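Local coordinates for carbohydrate kinase, FGGY (Novosphingobium aromaticivorans, PDB 3H6E), which probably phosphorylates a carbohydrate substrate, acting as a kinase of the FGGY family, at residues 39-51 / 88-100. Numbering follows the deposited sequence.
Sequences PLEIDGIRRLDAP and RLAFPPLDYEQSI
Arg47 and Leu94 form a single beta bridge that ties the hairpin of strands 40-41 and 46-47 to the extended chain leaving strand 88-89, within the N-terminal lobe of an FGGY kinase fold. Two backbone bonds flank the pair: Asp95 N reaches Arg46 O at 2.8 Å, and Leu48 N reaches Pro93 O at 2.8 Å. The tight part lies around Arg47, whose chain turns at CG-CD (chi3 -91°) and brings NE to Pro92 O (2.8 Å), with a weak bond from NH2 to the same oxygen. Its guanidinium has Leu94 CD1 over one face, offset toward the rim, and NH2 comes within 3.5 Å of Phe91 CD2, the two planes 82° apart. Pro92 CG meets Leu40 CD2 at 3.6 Å, and the Leu48 side chain also touches Trp152 of helix 152-159.

Toward the exposed Gly44 and Glu97 the fit is looser: Arg46 NH2 stays 4.5 Å from Glu97 OE2, too far for a salt bridge. Gln98 OE1 receives Arg46 N at 3.1 Å, nearly straight (177°) at the hydrogen, although the donor sits above the amide plane. An alanine in place of Gln98 would probably leave Arg46 N without this acceptor. Gln98 NE2 donates to Ser99 O at 2.8 Å, which helps fix the amide's rotation.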
loop_
_atom_site.group_PDB
_atom_site.type_symbol
_atom_site.label_atom_id
_atom_site.label_comp_id
_atom_site.label_asym_id
_atom_site.label_seq_id
_atom_site.Cartn_x
_atom_site.Cartn_y
_atom_site.Cartn_z
ATOM N N PRO A 39 -12.156 0.783 16.253
ATOM C CA PRO A 39 -13.340 1.139 15.463
ATOM C C PRO A 39 -14.367 1.896 16.294
ATOM O O PRO A 39 -14.339 1.835 17.522
ATOM C CB PRO A 39 -13.903 -0.223 15.038
ATOM C CG PRO A 39 -12.766 -1.180 15.181
ATOM C CD PRO A 39 -11.977 -0.675 16.349
ATOM N N LEU A 40 -15.264 2.604 15.617
ATOM C CA LEU A 40 -16.313 3.370 16.274
ATOM C C LEU A 40 -17.678 2.863 15.826
ATOM O O LEU A 40 -17.993 2.874 14.634
ATOM C CB LEU A 40 -16.181 4.852 15.920
ATOM C CG LEU A 40 -17.203 5.806 16.540
ATOM C CD1 LEU A 40 -16.568 6.599 17.672
ATOM C CD2 LEU A 40 -17.753 6.746 15.483
ATOM N N GLU A 41 -18.490 2.418 16.778
ATOM C CA GLU A 41 -19.834 1.948 16.465
ATOM C C GLU A 41 -20.805 3.126 16.386
ATOM O O GLU A 41 -20.682 4.095 17.136
ATOM C CB GLU A 41 -20.298 0.925 17.500
ATOM C CG GLU A 41 -21.235 -0.126 16.939
ATOM C CD GLU A 41 -20.626 -0.885 15.770
ATOM O OE1 GLU A 41 -19.422 -0.702 15.490
ATOM O OE2 GLU A 41 -21.359 -1.669 15.130
ATOM N N ILE A 42 -21.771 3.048 15.476
ATOM C CA ILE A 42 -22.635 4.194 15.219
ATOM C C ILE A 42 -24.072 3.780 14.882
ATOM O O ILE A 42 -25.014 4.537 15.118
ATOM C CB ILE A 42 -22.047 5.076 14.090
ATOM C CG1 ILE A 42 -21.858 6.525 14.560
ATOM C CG2 ILE A 42 -22.901 4.982 12.833
ATOM C CD1 ILE A 42 -23.079 7.398 14.382
ATOM N N ASP A 43 -24.231 2.578 14.336
ATOM C CA ASP A 43 -25.548 2.020 14.029
ATOM C C ASP A 43 -25.435 0.512 13.866
ATOM O O ASP A 43 -26.375 -0.152 13.426
ATOM C CB ASP A 43 -26.109 2.610 12.732
ATOM C CG ASP A 43 -26.729 3.980 12.928
ATOM O OD1 ASP A 43 -27.947 4.048 13.210
ATOM O OD2 ASP A 43 -26.000 4.987 12.801
ATOM N N GLY A 44 -24.280 -0.025 14.236
ATOM C CA GLY A 44 -23.888 -1.351 13.802
ATOM C C GLY A 44 -22.947 -1.102 12.643
ATOM O O GLY A 44 -22.394 -2.025 12.045
ATOM N N ILE A 45 -22.773 0.182 12.342
ATOM C CA ILE A 45 -21.896 0.646 11.276
ATOM C C ILE A 45 -20.525 1.027 11.826
ATOM O O ILE A 45 -20.400 1.974 12.604
ATOM C CB ILE A 45 -22.500 1.871 10.567
ATOM C CG1 ILE A 45 -23.845 1.513 9.937
ATOM C CG2 ILE A 45 -21.543 2.412 9.521
ATOM C CD1 ILE A 45 -24.372 2.574 8.989
ATOM N N ARG A 46 -19.497 0.286 11.423
ATOM C CA ARG A 46 -18.135 0.554 11.877
ATOM C C ARG A 46 -17.558 1.801 11.212
ATOM O O ARG A 46 -17.693 1.994 10.005
ATOM C CB ARG A 46 -17.237 -0.662 11.637
ATOM C CG ARG A 46 -17.259 -1.666 12.780
ATOM C CD ARG A 46 -17.391 -3.097 12.278
ATOM N NE ARG A 46 -16.188 -3.578 11.606
ATOM C CZ ARG A 46 -16.151 -4.665 10.839
ATOM N NH1 ARG A 46 -17.252 -5.379 10.641
ATOM N NH2 ARG A 46 -15.016 -5.037 10.265
ATOM N N ARG A 47 -16.917 2.643 12.016
ATOM C CA ARG A 47 -16.419 3.928 11.543
ATOM C C ARG A 47 -14.969 4.152 11.939
ATOM O O ARG A 47 -14.504 3.631 12.953
ATOM C CB ARG A 47 -17.272 5.065 12.116
ATOM C CG ARG A 47 -18.769 4.800 12.084
ATOM C CD ARG A 47 -19.324 4.951 10.686
ATOM N NE ARG A 47 -19.787 6.311 10.428
ATOM C CZ ARG A 47 -21.054 6.633 10.186
ATOM N NH1 ARG A 47 -21.985 5.690 10.155
ATOM N NH2 ARG A 47 -21.393 7.893 9.960
ATOM N N LEU A 48 -14.254 4.923 11.125
ATOM C CA LEU A 48 -12.971 5.474 11.537
ATOM C C LEU A 48 -13.254 6.492 12.634
ATOM O O LEU A 48 -14.150 7.326 12.496
ATOM C CB LEU A 48 -12.272 6.151 10.358
ATOM C CG LEU A 48 -11.329 5.304 9.500
ATOM C CD1 LEU A 48 -11.720 3.836 9.519
ATOM C CD2 LEU A 48 -11.285 5.844 8.076
ATOM N N ASP A 49 -12.510 6.417 13.730
ATOM C CA ASP A 49 -12.769 7.293 14.864
ATOM C C ASP A 49 -12.085 8.641 14.686
ATOM O O ASP A 49 -11.054 8.908 15.298
ATOM C CB ASP A 49 -12.317 6.639 16.169
ATOM C CG ASP A 49 -12.939 7.288 17.390
ATOM O OD1 ASP A 49 -13.490 8.403 17.256
ATOM O OD2 ASP A 49 -12.878 6.679 18.480
ATOM N N ALA A 50 -12.676 9.488 13.850
ATOM C CA ALA A 50 -12.107 10.795 13.535
ATOM C C ALA A 50 -12.074 11.750 14.729
ATOM O O ALA A 50 -11.018 12.286 15.063
ATOM C CB ALA A 50 -12.846 11.433 12.356
ATOM N N PRO A 51 -13.230 11.970 15.378
ATOM C CA PRO A 51 -13.251 12.931 16.486
ATOM C C PRO A 51 -12.184 12.596 17.518
ATOM O O PRO A 51 -11.420 13.467 17.933
ATOM C CB PRO A 51 -14.644 12.731 17.099
ATOM C CG PRO A 51 -15.461 12.127 16.016
ATOM C CD PRO A 51 -14.521 11.279 15.217
ATOM N N ARG A 88 -17.777 21.608 8.368
ATOM C CA ARG A 88 -17.381 20.736 9.474
ATOM C C ARG A 88 -17.580 19.266 9.115
ATOM O O ARG A 88 -18.336 18.938 8.198
ATOM C CB ARG A 88 -18.164 21.064 10.746
ATOM C CG ARG A 88 -19.570 20.479 10.770
ATOM C CD ARG A 88 -19.963 20.079 12.187
ATOM N NE ARG A 88 -21.409 19.986 12.357
ATOM C CZ ARG A 88 -22.187 21.029 12.622
ATOM N NH1 ARG A 88 -21.652 22.238 12.736
ATOM N NH2 ARG A 88 -23.496 20.866 12.769
ATOM N N LEU A 89 -16.902 18.382 9.837
ATOM C CA LEU A 89 -17.049 16.954 9.592
ATOM C C LEU A 89 -18.504 16.512 9.750
ATOM O O LEU A 89 -19.079 16.596 10.835
ATOM C CB LEU A 89 -16.150 16.138 10.518
ATOM C CG LEU A 89 -16.257 14.633 10.258
ATOM C CD1 LEU A 89 -15.681 14.295 8.882
ATOM C CD2 LEU A 89 -15.578 13.824 11.356
ATOM N N ALA A 90 -19.094 16.043 8.657
ATOM C CA ALA A 90 -20.487 15.626 8.660
ATOM C C ALA A 90 -20.716 14.431 9.584
ATOM O O ALA A 90 -21.773 14.308 10.203
ATOM C CB ALA A 90 -20.941 15.305 7.248
ATOM N N PHE A 91 -19.716 13.558 9.673
ATOM C CA PHE A 91 -19.792 12.356 10.497
ATOM C C PHE A 91 -18.490 11.569 10.372
ATOM O O PHE A 91 -17.724 11.779 9.432
ATOM C CB PHE A 91 -20.974 11.480 10.066
ATOM C CG PHE A 91 -21.007 11.187 8.590
ATOM C CD1 PHE A 91 -22.031 11.678 7.794
ATOM C CD2 PHE A 91 -20.009 10.428 7.996
ATOM C CE1 PHE A 91 -22.061 11.412 6.437
ATOM C CE2 PHE A 91 -20.032 10.160 6.641
ATOM C CZ PHE A 91 -21.058 10.653 5.861
ATOM N N PRO A 92 -18.230 10.659 11.320
ATOM C CA PRO A 92 -17.042 9.812 11.162
ATOM C C PRO A 92 -17.138 8.979 9.883
ATOM O O PRO A 92 -18.199 8.416 9.602
ATOM C CB PRO A 92 -17.095 8.902 12.395
ATOM C CG PRO A 92 -17.918 9.655 13.389
ATOM C CD PRO A 92 -18.945 10.384 12.578
ATOM N N PRO A 93 -16.046 8.917 9.108
ATOM C CA PRO A 93 -16.010 8.122 7.878
ATOM C C PRO A 93 -16.232 6.647 8.169
ATOM O O PRO A 93 -15.963 6.182 9.276
ATOM C CB PRO A 93 -14.590 8.345 7.356
ATOM C CG PRO A 93 -14.162 9.638 7.958
ATOM C CD PRO A 93 -14.791 9.659 9.320
ATOM N N LEU A 94 -16.728 5.924 7.174
ATOM C CA LEU A 94 -16.973 4.499 7.314
ATOM C C LEU A 94 -15.658 3.737 7.396
ATOM O O LEU A 94 -14.677 4.107 6.753
ATOM C CB LEU A 94 -17.786 3.981 6.125
ATOM C CG LEU A 94 -19.267 4.350 6.022
ATOM C CD1 LEU A 94 -19.491 5.833 6.268
ATOM C CD2 LEU A 94 -19.823 3.939 4.661
ATOM N N ASP A 95 -15.643 2.682 8.204
ATOM C CA ASP A 95 -14.545 1.727 8.210
ATOM C C ASP A 95 -14.661 0.939 6.913
ATOM O O ASP A 95 -15.727 0.408 6.613
ATOM C CB ASP A 95 -14.683 0.792 9.415
ATOM C CG ASP A 95 -13.476 -0.110 9.607
ATOM O OD1 ASP A 95 -13.091 -0.818 8.652
ATOM O OD2 ASP A 95 -12.919 -0.120 10.726
ATOM N N TYR A 96 -13.592 0.869 6.127
ATOM C CA TYR A 96 -13.699 0.193 4.836
ATOM C C TYR A 96 -13.971 -1.301 4.989
ATOM O O TYR A 96 -14.377 -1.967 4.039
ATOM C CB TYR A 96 -12.507 0.482 3.906
ATOM C CG TYR A 96 -11.164 -0.108 4.301
ATOM C CD1 TYR A 96 -10.981 -1.483 4.401
ATOM C CD2 TYR A 96 -10.062 0.714 4.513
ATOM C CE1 TYR A 96 -9.747 -2.019 4.741
ATOM C CE2 TYR A 96 -8.827 0.189 4.850
ATOM C CZ TYR A 96 -8.674 -1.178 4.962
ATOM O OH TYR A 96 -7.442 -1.700 5.298
ATOM N N GLU A 97 -13.769 -1.816 6.196
ATOM C CA GLU A 97 -14.079 -3.212 6.479
ATOM C C GLU A 97 -15.550 -3.400 6.836
ATOM O O GLU A 97 -16.026 -4.531 6.952
ATOM C CB GLU A 97 -13.182 -3.770 7.588
ATOM C CG GLU A 97 -11.707 -3.801 7.228
ATOM C CD GLU A 97 -10.958 -4.921 7.926
ATOM O OE1 GLU A 97 -9.964 -4.629 8.624
ATOM O OE2 GLU A 97 -11.363 -6.095 7.771
ATOM N N GLN A 98 -16.270 -2.294 7.009
ATOM C CA GLN A 98 -17.706 -2.365 7.264
ATOM C C GLN A 98 -18.436 -2.973 6.078
ATOM O O GLN A 98 -18.245 -2.557 4.934
ATOM C CB GLN A 98 -18.296 -0.989 7.582
ATOM C CG GLN A 98 -19.825 -0.933 7.474
ATOM C CD GLN A 98 -20.527 -1.881 8.439
ATOM O OE1 GLN A 98 -20.069 -2.099 9.561
ATOM N NE2 GLN A 98 -21.649 -2.443 8.004
ATOM N N SER A 99 -19.273 -3.960 6.365
ATOM C CA SER A 99 -20.067 -4.625 5.345
ATOM C C SER A 99 -21.012 -3.647 4.651
ATOM O O SER A 99 -21.444 -2.657 5.239
ATOM C CB SER A 99 -20.871 -5.762 5.973
ATOM O OG SER A 99 -21.629 -6.444 4.997
ATOM N N ILE A 100 -21.323 -3.930 3.393
ATOM C CA ILE A 100 -22.313 -3.152 2.663
ATOM C C ILE A 100 -23.435 -4.089 2.233
ATOM O O ILE A 100 -23.174 -5.190 1.748
ATOM C CB ILE A 100 -21.697 -2.436 1.437
ATOM C CG1 ILE A 100 -20.517 -1.553 1.873
ATOM C CG2 ILE A 100 -22.749 -1.610 0.714
ATOM C CD1 ILE A 100 -20.102 -0.499 0.855
#